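Local coordinates for protein colicin B (Escherichia coli, PDB 1RH1) that kills Escherichia coli and closely related bacteria by forming channels that depolarise the cytoplasmic membrane and dissipate cellular energy, at residues A161-T172 against A183-V194; G109-R119 against N253-M261. All blocks are in the same frame, centred on the assembly; numbering follows the deposited sequence.

The two contacts illustrate how a local hairpin and a pairing distant in sequence are joined through one shared strand. Contact 1 (161-172 with 183-194) and contact 2 (109-119 with 253-261) have centres about 15 Å apart, and strands 179-186 and 252-256, one from each, both pair with strand 121-128. Where the chain corners in contact 1 it abuts the loop of contact 2: Ile188 CG2 packs 3.5 Å from Arg119 N and 3.6 Å from Leu114 CD1, while Gly187 CA lies 3.7 Å from Leu110 CD2. Both also meet the TonB box, contact 1 through a salt bridge of Arg170 to Asp17, contact 2 through backbone bonds of Tyr259 and Met261 to Val20.

Contact 1 of 2, residues A161-T172 against A183-V194; sequences AGNNVPVKYRLT and AIIGGIPMTVPV
Arg170 and Ile185 occupy a hydrogen-bonded antiparallel pair, and their side chains run side by side in the same direction, bringing Arg170 CB to 3.5 Å from Ile185 CG1. The close fit continues across the bend, where Met190 and Val192 of the other sheet meet the arginine and Val165, Val167 and Val194 extend the packing. The CG of Arg170 stands anti to the carbonyl carbon, and the chain then bends at chi3 (66°), which lays the CD–NE part along the CG2 methyl of Val192, with NE 3.7 Å from it, and sends the guanidinium beyond, to salt bridges with Asp267 and Asp17. Apolar contacts thus flank a charged group whose ionic partners lie outside both segments. Val167 meets Val192 at about a right angle, CG1 to CB at 3.6 Å, and Val165 CG1 touches Val194 CG2 in the same fashion.

The other side of the 163-167/189-194 pair is looser. Asn164 crosses Thr191 roughly perpendicularly, its CB 3.5 Å from the CG2 methyl, and its ND2 rests against the Pro193 ring; Pro166 beside them is exposed. Thr191 OG1 gives only a weak bond, 3.2 Å, to Val165 O, the carbonyl that also accepts the backbone N-H of Val192. Beyond the corner, helix 99-110 covers Tyr169 and Ile184. At the corner the backbones part, and a water accepts from Gly187 N and donates to Lys168 O, 2.7 Å away.

Both strands turn this corner together, at 168 and at 187-188, so that 163-167 with 189-194 belong to one sheet and 169-172 with 183-186 to another. Reciprocal N-H to O=C bonds make Val165-Val192 and Arg170-Ile185 antiparallel pairs on either side of it, as in a bent beta hairpin shared between two sheets.

Contact 2 of 2, residues G109-R119 against N253-M261; sequences GLRGGLPEPSR and NYVEAGYTM
Tyr254 meets Gly109 of helix 99-110; the chain that follows makes a type I beta turn, Leu110 to Gly113, and later a type II turn, Glu116 to Arg119. This loop packs along the end of strand 252-256 and the link to strand 260-262, the partner of the TonB box strand 20-22.

Aromatic contacts come first. Gly109 CA sits over the centre of the Tyr254 ring in a CH-pi contact, 3.7 Å from the centroid, and Pro115 CG approaches the other face off-centre. With no side chain on Gly109, the ring can lie directly against the backbone. The phenol OH donates to Gly113 O at 2.7 Å, from above the carbonyl plane.

The charged contacts gather on Arg119. Its NE forms a salt bridge to Glu256 OE1, 3.0 Å away and met on the anti side. Glu116 CB packs on the same OE1, at 3.3 Å, while the Glu116 carboxylate turns to Lys312 of helix 291-340.

Stacking and hydrogen bonds together hold the guanidinium flat. A bend at chi3 (52°) lays it on the Tyr259 ring, centres 3.6 Å apart and planes at 4°, a cation-pi pair. At its edge NH2 bonds weakly to Ala257 O and, nearly straight (173°) and close to the guanidinium plane, to Gly258 O at 2.6 Å.

Contact 1 of 2, residues A161-T172 against A183-V194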
loop_
_atom_site.group_PDB
_atom_site.type_symbol
_atom_site.label_atom_id
_atom_site.label_comp_id
_atom_site.label_asym_id
_atom_site.label_seq_id
_atom_site.Cartn_x
_atom_site.Cartn_y
_atom_site.Cartn_z
ATOM N N ALA A 161 -26.575 3.808 3.917
ATOM C CA ALA A 161 -26.092 3.041 2.771
ATOM C C ALA A 161 -25.373 3.865 1.718
ATOM O O ALA A 161 -25.576 5.063 1.565
ATOM C CB ALA A 161 -27.224 2.333 2.094
ATOM N N GLY A 162 -24.424 3.233 1.055
ATOM C CA GLY A 162 -23.593 3.951 0.113
ATOM C C GLY A 162 -22.453 4.657 0.824
ATOM O O GLY A 162 -22.022 5.724 0.402
ATOM N N ASN A 163 -21.990 4.092 1.936
ATOM C CA ASN A 163 -20.827 4.567 2.651
ATOM C C ASN A 163 -20.138 3.367 3.259
ATOM O O ASN A 163 -20.746 2.324 3.523
ATOM C CB ASN A 163 -21.188 5.513 3.778
ATOM C CG ASN A 163 -21.645 6.881 3.303
ATOM O OD1 ASN A 163 -20.858 7.816 3.136
ATOM N ND2 ASN A 163 -22.952 7.000 3.057
ATOM N N ASN A 164 -18.831 3.532 3.454
ATOM C CA ASN A 164 -18.026 2.471 4.019
ATOM C C ASN A 164 -17.994 2.527 5.529
ATOM O O ASN A 164 -17.837 3.593 6.124
ATOM C CB ASN A 164 -16.612 2.560 3.489
ATOM C CG ASN A 164 -16.455 2.344 1.983
ATOM O OD1 ASN A 164 -15.475 2.792 1.395
ATOM N ND2 ASN A 164 -17.350 1.683 1.260
ATOM N N VAL A 165 -18.208 1.373 6.149
ATOM C CA VAL A 165 -18.117 1.257 7.587
ATOM C C VAL A 165 -16.768 0.649 7.980
ATOM O O VAL A 165 -16.280 -0.294 7.363
ATOM C CB VAL A 165 -19.324 0.411 8.064
ATOM C CG1 VAL A 165 -19.344 -0.976 7.465
ATOM C CG2 VAL A 165 -19.244 0.279 9.571
ATOM N N PRO A 166 -16.088 1.192 8.985
ATOM C CA PRO A 166 -14.895 0.609 9.582
ATOM C C PRO A 166 -15.051 -0.836 9.974
ATOM O O PRO A 166 -15.999 -1.119 10.683
ATOM C CB PRO A 166 -14.646 1.512 10.725
ATOM C CG PRO A 166 -15.000 2.850 10.148
ATOM C CD PRO A 166 -16.287 2.563 9.439
ATOM N N VAL A 167 -14.227 -1.783 9.516
ATOM C CA VAL A 167 -14.339 -3.192 9.932
ATOM C C VAL A 167 -13.069 -3.734 10.588
ATOM O O VAL A 167 -11.991 -3.137 10.420
ATOM C CB VAL A 167 -14.682 -4.152 8.738
ATOM C CG1 VAL A 167 -16.097 -3.924 8.268
ATOM C CG2 VAL A 167 -13.752 -3.910 7.574
ATOM N N LYS A 168 -13.159 -4.844 11.345
ATOM C CA LYS A 168 -11.950 -5.430 11.930
ATOM C C LYS A 168 -11.447 -6.736 11.340
ATOM O O LYS A 168 -10.287 -7.103 11.521
ATOM C CB LYS A 168 -12.087 -5.693 13.429
ATOM C CG LYS A 168 -13.278 -6.457 13.897
ATOM C CD LYS A 168 -13.181 -6.702 15.380
ATOM C CE LYS A 168 -14.556 -7.214 15.771
ATOM N NZ LYS A 168 -14.517 -7.758 17.107
ATOM N N TYR A 169 -12.353 -7.440 10.671
ATOM C CA TYR A 169 -12.144 -8.713 10.028
ATOM C C TYR A 169 -12.911 -8.615 8.741
ATOM O O TYR A 169 -13.895 -7.888 8.631
ATOM C CB TYR A 169 -12.711 -9.882 10.863
ATOM C CG TYR A 169 -11.811 -10.164 12.056
ATOM C CD1 TYR A 169 -12.244 -9.921 13.350
ATOM C CD2 TYR A 169 -10.494 -10.584 11.850
ATOM C CE1 TYR A 169 -11.355 -10.084 14.427
ATOM C CE2 TYR A 169 -9.601 -10.748 12.913
ATOM C CZ TYR A 169 -10.031 -10.492 14.208
ATOM O OH TYR A 169 -9.134 -10.604 15.262
ATOM N N ARG A 170 -12.406 -9.323 7.741
ATOM C CA ARG A 170 -13.047 -9.449 6.456
ATOM C C ARG A 170 -12.887 -10.861 5.960
ATOM O O ARG A 170 -11.935 -11.564 6.280
ATOM C CB ARG A 170 -12.434 -8.514 5.452
ATOM C CG ARG A 170 -12.964 -7.099 5.605
ATOM C CD ARG A 170 -12.446 -6.146 4.533
ATOM N NE ARG A 170 -12.933 -6.512 3.217
ATOM C CZ ARG A 170 -12.168 -6.560 2.124
ATOM N NH1 ARG A 170 -12.735 -6.913 0.992
ATOM N NH2 ARG A 170 -10.866 -6.275 2.104
ATOM N N LEU A 171 -13.864 -11.318 5.203
ATOM C CA LEU A 171 -13.808 -12.623 4.588
ATOM C C LEU A 171 -13.690 -12.462 3.072
ATOM O O LEU A 171 -14.612 -12.014 2.404
ATOM C CB LEU A 171 -15.068 -13.352 5.016
ATOM C CG LEU A 171 -15.023 -14.286 6.193
ATOM C CD1 LEU A 171 -14.375 -13.671 7.392
ATOM C CD2 LEU A 171 -16.425 -14.663 6.494
ATOM N N THR A 172 -12.528 -12.744 2.491
ATOM C CA THR A 172 -12.272 -12.662 1.048
ATOM C C THR A 172 -11.405 -13.819 0.585
ATOM O O THR A 172 -11.347 -14.827 1.284
ATOM C CB THR A 172 -11.533 -11.377 0.628
ATOM O OG1 THR A 172 -10.392 -11.233 1.461
ATOM C CG2 THR A 172 -12.426 -10.169 0.705
ATOM N N ALA A 183 -10.053 -16.960 2.806
ATOM C CA ALA A 183 -9.404 -16.584 4.046
ATOM C C ALA A 183 -10.057 -15.500 4.855
ATOM O O ALA A 183 -10.946 -14.819 4.363
ATOM C CB ALA A 183 -8.027 -16.077 3.790
ATOM N N ILE A 184 -9.605 -15.304 6.100
ATOM C CA ILE A 184 -10.061 -14.198 6.925
ATOM C C ILE A 184 -8.937 -13.199 7.058
ATOM O O ILE A 184 -7.884 -13.498 7.601
ATOM C CB ILE A 184 -10.514 -14.705 8.316
ATOM C CG1 ILE A 184 -10.846 -13.505 9.164
ATOM C CG2 ILE A 184 -9.467 -15.586 8.963
ATOM C CD1 ILE A 184 -11.244 -13.896 10.576
ATOM N N ILE A 185 -9.111 -11.998 6.543
ATOM C CA ILE A 185 -8.063 -11.023 6.689
ATOM C C ILE A 185 -8.329 -10.086 7.836
ATOM O O ILE A 185 -9.426 -9.968 8.355
ATOM C CB ILE A 185 -7.890 -10.247 5.375
ATOM C CG1 ILE A 185 -9.156 -9.688 4.798
ATOM C CG2 ILE A 185 -7.337 -11.241 4.395
ATOM C CD1 ILE A 185 -8.978 -8.897 3.489
ATOM N N GLY A 186 -7.290 -9.427 8.290
ATOM C CA GLY A 186 -7.395 -8.488 9.386
ATOM C C GLY A 186 -6.053 -7.861 9.679
ATOM O O GLY A 186 -5.101 -8.075 8.937
ATOM N N GLY A 187 -5.973 -7.052 10.731
ATOM C CA GLY A 187 -4.682 -6.530 11.138
ATOM C C GLY A 187 -4.422 -5.064 10.870
ATOM O O GLY A 187 -3.737 -4.439 11.672
ATOM N N ILE A 188 -4.842 -4.521 9.723
ATOM C CA ILE A 188 -4.746 -3.089 9.461
ATOM C C ILE A 188 -6.162 -2.504 9.483
ATOM O O ILE A 188 -7.178 -3.209 9.536
ATOM C CB ILE A 188 -4.080 -2.759 8.076
ATOM C CG1 ILE A 188 -4.845 -3.285 6.870
ATOM C CG2 ILE A 188 -2.683 -3.342 8.120
ATOM C CD1 ILE A 188 -4.160 -2.997 5.525
ATOM N N PRO A 189 -6.292 -1.188 9.523
ATOM C CA PRO A 189 -7.555 -0.506 9.350
ATOM C C PRO A 189 -8.281 -0.768 8.031
ATOM O O PRO A 189 -8.008 -0.170 6.990
ATOM C CB PRO A 189 -7.140 0.929 9.602
ATOM C CG PRO A 189 -6.223 0.789 10.768
ATOM C CD PRO A 189 -5.349 -0.283 10.169
ATOM N N MET A 190 -9.224 -1.688 8.048
ATOM C CA MET A 190 -9.962 -1.966 6.833
ATOM C C MET A 190 -11.328 -1.331 6.932
ATOM O O MET A 190 -11.771 -0.922 8.009
ATOM C CB MET A 190 -10.084 -3.485 6.641
ATOM C CG MET A 190 -8.728 -4.157 6.488
ATOM S SD MET A 190 -8.783 -5.937 6.311
ATOM C CE MET A 190 -9.424 -6.234 7.914
ATOM N N THR A 191 -11.991 -1.280 5.772
ATOM C CA THR A 191 -13.326 -0.716 5.641
ATOM C C THR A 191 -14.222 -1.551 4.725
ATOM O O THR A 191 -13.690 -2.257 3.878
ATOM C CB THR A 191 -13.065 0.719 5.164
ATOM O OG1 THR A 191 -13.881 1.438 6.060
ATOM C CG2 THR A 191 -13.395 1.090 3.744
ATOM N N VAL A 192 -15.554 -1.560 4.844
ATOM C CA VAL A 192 -16.469 -2.326 3.981
ATOM C C VAL A 192 -17.705 -1.517 3.575
ATOM O O VAL A 192 -18.319 -0.903 4.441
ATOM C CB VAL A 192 -16.896 -3.627 4.731
ATOM C CG1 VAL A 192 -18.189 -4.260 4.218
ATOM C CG2 VAL A 192 -15.826 -4.664 4.461
ATOM N N PRO A 193 -18.176 -1.463 2.329
ATOM C CA PRO A 193 -19.408 -0.765 1.932
ATOM C C PRO A 193 -20.732 -1.169 2.548
ATOM O O PRO A 193 -21.053 -2.361 2.558
ATOM C CB PRO A 193 -19.462 -0.897 0.438
ATOM C CG PRO A 193 -18.624 -2.120 0.186
ATOM C CD PRO A 193 -17.470 -1.946 1.161
ATOM N N VAL A 194 -21.487 -0.198 3.090
ATOM C CA VAL A 194 -22.842 -0.476 3.558
ATOM C C VAL A 194 -23.808 -0.394 2.358
ATOM O O VAL A 194 -23.768 0.564 1.570
ATOM C CB VAL A 194 -23.210 0.542 4.649
ATOM C CG1 VAL A 194 -24.639 0.396 5.151
ATOM C CG2 VAL A 194 -22.289 0.285 5.815
HETATM O O HOH W 1 -8.320 -5.268 11.928
#

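Contact 2 of 2, residues G109-R119 against N253-M261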
loop_
_atom_site.group_PDB
_atom_site.type_symbol
_atom_site.label_atom_id
_atom_site.label_comp_id
_atom_site.label_asym_id
_atom_site.label_seq_id
_atom_site.Cartn_x
_atom_site.Cartn_y
_atom_site.Cartn_z
ATOM N N GLY A 109 -1.550 -14.810 15.710
ATOM C CA GLY A 109 -0.395 -14.366 14.956
ATOM C C GLY A 109 -0.197 -12.859 14.959
ATOM O O GLY A 109 0.921 -12.366 14.767
ATOM N N LEU A 110 -1.295 -12.136 15.188
ATOM C CA LEU A 110 -1.273 -10.690 15.155
ATOM C C LEU A 110 -0.625 -10.078 16.366
ATOM O O LEU A 110 -0.295 -8.900 16.370
ATOM C CB LEU A 110 -2.684 -10.154 15.030
ATOM C CG LEU A 110 -3.406 -10.253 13.711
ATOM C CD1 LEU A 110 -4.856 -9.939 13.933
ATOM C CD2 LEU A 110 -2.769 -9.330 12.708
ATOM N N ARG A 111 -0.474 -10.872 17.416
ATOM C CA ARG A 111 0.230 -10.472 18.617
ATOM C C ARG A 111 1.742 -10.453 18.391
ATOM O O ARG A 111 2.496 -9.907 19.194
ATOM C CB ARG A 111 -0.097 -11.446 19.704
ATOM C CG ARG A 111 -1.512 -11.429 20.275
ATOM C CD ARG A 111 -1.801 -12.758 20.979
ATOM N NE ARG A 111 -0.696 -13.177 21.827
ATOM C CZ ARG A 111 -0.201 -14.429 21.860
ATOM N NH1 ARG A 111 -0.715 -15.424 21.100
ATOM N NH2 ARG A 111 0.875 -14.655 22.638
ATOM N N GLY A 112 2.213 -11.075 17.303
ATOM C CA GLY A 112 3.617 -11.142 16.925
ATOM C C GLY A 112 3.953 -10.257 15.724
ATOM O O GLY A 112 4.977 -10.416 15.051
ATOM N N GLY A 113 3.080 -9.294 15.442
ATOM C CA GLY A 113 3.234 -8.368 14.337
ATOM C C GLY A 113 2.708 -8.932 13.041
ATOM O O GLY A 113 2.570 -10.144 12.850
ATOM N N LEU A 114 2.415 -7.992 12.145
ATOM C CA LEU A 114 1.975 -8.316 10.790
ATOM C C LEU A 114 3.084 -9.001 9.971
ATOM O O LEU A 114 4.257 -8.685 10.189
ATOM C CB LEU A 114 1.547 -7.037 10.057
ATOM C CG LEU A 114 0.228 -6.374 10.387
ATOM C CD1 LEU A 114 0.047 -5.130 9.556
ATOM C CD2 LEU A 114 -0.890 -7.329 10.075
ATOM N N PRO A 115 2.814 -9.925 9.026
ATOM C CA PRO A 115 3.787 -10.421 8.048
ATOM C C PRO A 115 4.486 -9.292 7.270
ATOM O O PRO A 115 5.719 -9.197 7.143
ATOM C CB PRO A 115 2.938 -11.317 7.217
ATOM C CG PRO A 115 1.917 -11.834 8.179
ATOM C CD PRO A 115 1.515 -10.541 8.813
ATOM N N GLU A 116 3.629 -8.395 6.780
ATOM C CA GLU A 116 4.104 -7.222 6.094
ATOM C C GLU A 116 3.315 -6.030 6.620
ATOM O O GLU A 116 2.098 -5.895 6.436
ATOM C CB GLU A 116 3.887 -7.369 4.619
ATOM C CG GLU A 116 4.716 -6.415 3.799
ATOM C CD GLU A 116 6.223 -6.662 3.812
ATOM O OE1 GLU A 116 6.690 -7.804 3.960
ATOM O OE2 GLU A 116 6.941 -5.675 3.646
ATOM N N PRO A 117 4.015 -5.138 7.315
ATOM C CA PRO A 117 3.486 -3.896 7.826
ATOM C C PRO A 117 2.874 -3.016 6.760
ATOM O O PRO A 117 3.448 -2.758 5.701
ATOM C CB PRO A 117 4.669 -3.278 8.514
ATOM C CG PRO A 117 5.832 -3.771 7.694
ATOM C CD PRO A 117 5.443 -5.229 7.600
ATOM N N SER A 118 1.702 -2.573 7.196
ATOM C CA SER A 118 0.717 -1.716 6.550
ATOM C C SER A 118 -0.114 -2.485 5.541
ATOM O O SER A 118 -0.705 -1.916 4.616
ATOM C CB SER A 118 1.377 -0.529 5.845
ATOM O OG SER A 118 1.817 -0.878 4.541
ATOM N N ARG A 119 -0.122 -3.800 5.749
ATOM C CA ARG A 119 -0.818 -4.699 4.880
ATOM C C ARG A 119 -1.451 -5.766 5.728
ATOM O O ARG A 119 -0.807 -6.271 6.655
ATOM C CB ARG A 119 0.143 -5.330 3.911
ATOM C CG ARG A 119 0.224 -4.499 2.648
ATOM C CD ARG A 119 0.897 -5.230 1.492
ATOM N NE ARG A 119 0.266 -6.521 1.304
ATOM C CZ ARG A 119 -0.766 -6.732 0.497
ATOM N NH1 ARG A 119 -1.328 -5.777 -0.247
ATOM N NH2 ARG A 119 -1.275 -7.947 0.529
ATOM N N ASN A 253 -2.527 -21.568 8.648
ATOM C CA ASN A 253 -1.360 -20.720 8.816
ATOM C C ASN A 253 -1.304 -19.221 8.557
ATOM O O ASN A 253 -1.707 -18.694 7.534
ATOM C CB ASN A 253 -0.258 -21.410 8.030
ATOM C CG ASN A 253 -0.064 -22.904 8.338
ATOM O OD1 ASN A 253 -0.640 -23.483 9.260
ATOM N ND2 ASN A 253 0.753 -23.605 7.552
ATOM N N TYR A 254 -0.730 -18.488 9.488
ATOM C CA TYR A 254 -0.601 -17.049 9.410
ATOM C C TYR A 254 0.326 -16.562 8.297
ATOM O O TYR A 254 1.566 -16.569 8.333
ATOM C CB TYR A 254 -0.130 -16.592 10.779
ATOM C CG TYR A 254 -0.076 -15.097 11.044
ATOM C CD1 TYR A 254 -1.237 -14.336 11.123
ATOM C CD2 TYR A 254 1.151 -14.513 11.255
ATOM C CE1 TYR A 254 -1.155 -12.983 11.423
ATOM C CE2 TYR A 254 1.240 -13.163 11.552
ATOM C CZ TYR A 254 0.089 -12.403 11.637
ATOM O OH TYR A 254 0.192 -11.063 11.959
ATOM N N VAL A 255 -0.346 -16.131 7.248
ATOM C CA VAL A 255 0.355 -15.619 6.086
ATOM C C VAL A 255 0.040 -14.152 5.807
ATOM O O VAL A 255 -0.759 -13.517 6.487
ATOM C CB VAL A 255 -0.003 -16.475 4.826
ATOM C CG1 VAL A 255 0.494 -17.884 5.055
ATOM C CG2 VAL A 255 -1.502 -16.473 4.536
ATOM N N GLU A 256 0.701 -13.602 4.798
ATOM C CA GLU A 256 0.405 -12.275 4.319
ATOM C C GLU A 256 -0.760 -12.385 3.355
ATOM O O GLU A 256 -0.869 -13.369 2.614
ATOM C CB GLU A 256 1.606 -11.723 3.605
ATOM C CG GLU A 256 1.335 -10.373 2.973
ATOM C CD GLU A 256 2.514 -9.724 2.282
ATOM O OE1 GLU A 256 2.390 -8.549 1.976
ATOM O OE2 GLU A 256 3.541 -10.351 2.033
ATOM N N ALA A 257 -1.616 -11.356 3.347
ATOM C CA ALA A 257 -2.763 -11.323 2.453
ATOM C C ALA A 257 -2.371 -11.040 1.013
ATOM O O ALA A 257 -1.235 -10.624 0.753
ATOM C CB ALA A 257 -3.751 -10.251 2.878
ATOM N N GLY A 258 -3.331 -11.272 0.097
ATOM C CA GLY A 258 -3.121 -11.082 -1.317
ATOM C C GLY A 258 -2.904 -9.639 -1.725
ATOM O O GLY A 258 -3.176 -8.697 -0.997
ATOM N N TYR A 259 -2.384 -9.471 -2.933
ATOM C CA TYR A 259 -2.162 -8.169 -3.522
ATOM C C TYR A 259 -3.159 -7.794 -4.621
ATOM O O TYR A 259 -3.220 -6.613 -4.986
ATOM C CB TYR A 259 -0.769 -8.113 -4.084
ATOM C CG TYR A 259 0.308 -8.070 -3.034
ATOM C CD1 TYR A 259 0.944 -6.855 -2.783
ATOM C CD2 TYR A 259 0.699 -9.237 -2.370
ATOM C CE1 TYR A 259 1.995 -6.797 -1.876
ATOM C CE2 TYR A 259 1.754 -9.188 -1.452
ATOM C CZ TYR A 259 2.397 -7.963 -1.225
ATOM O OH TYR A 259 3.501 -7.918 -0.404
ATOM N N THR A 260 -3.940 -8.726 -5.191
ATOM C CA THR A 260 -4.937 -8.381 -6.207
ATOM C C THR A 260 -6.379 -8.739 -5.849
ATOM O O THR A 260 -6.622 -9.838 -5.357
ATOM C CB THR A 260 -4.649 -9.052 -7.580
ATOM O OG1 THR A 260 -4.457 -10.418 -7.273
ATOM C CG2 THR A 260 -3.441 -8.563 -8.333
ATOM N N MET A 261 -7.362 -7.848 -6.047
ATOM C CA MET A 261 -8.755 -8.225 -5.870
ATOM C C MET A 261 -9.373 -8.454 -7.228
ATOM O O MET A 261 -9.298 -7.580 -8.091
ATOM C CB MET A 261 -9.581 -7.149 -5.137
ATOM C CG MET A 261 -9.112 -5.684 -5.116
ATOM S SD MET A 261 -10.009 -4.614 -3.943
ATOM C CE MET A 261 -9.519 -5.371 -2.404
#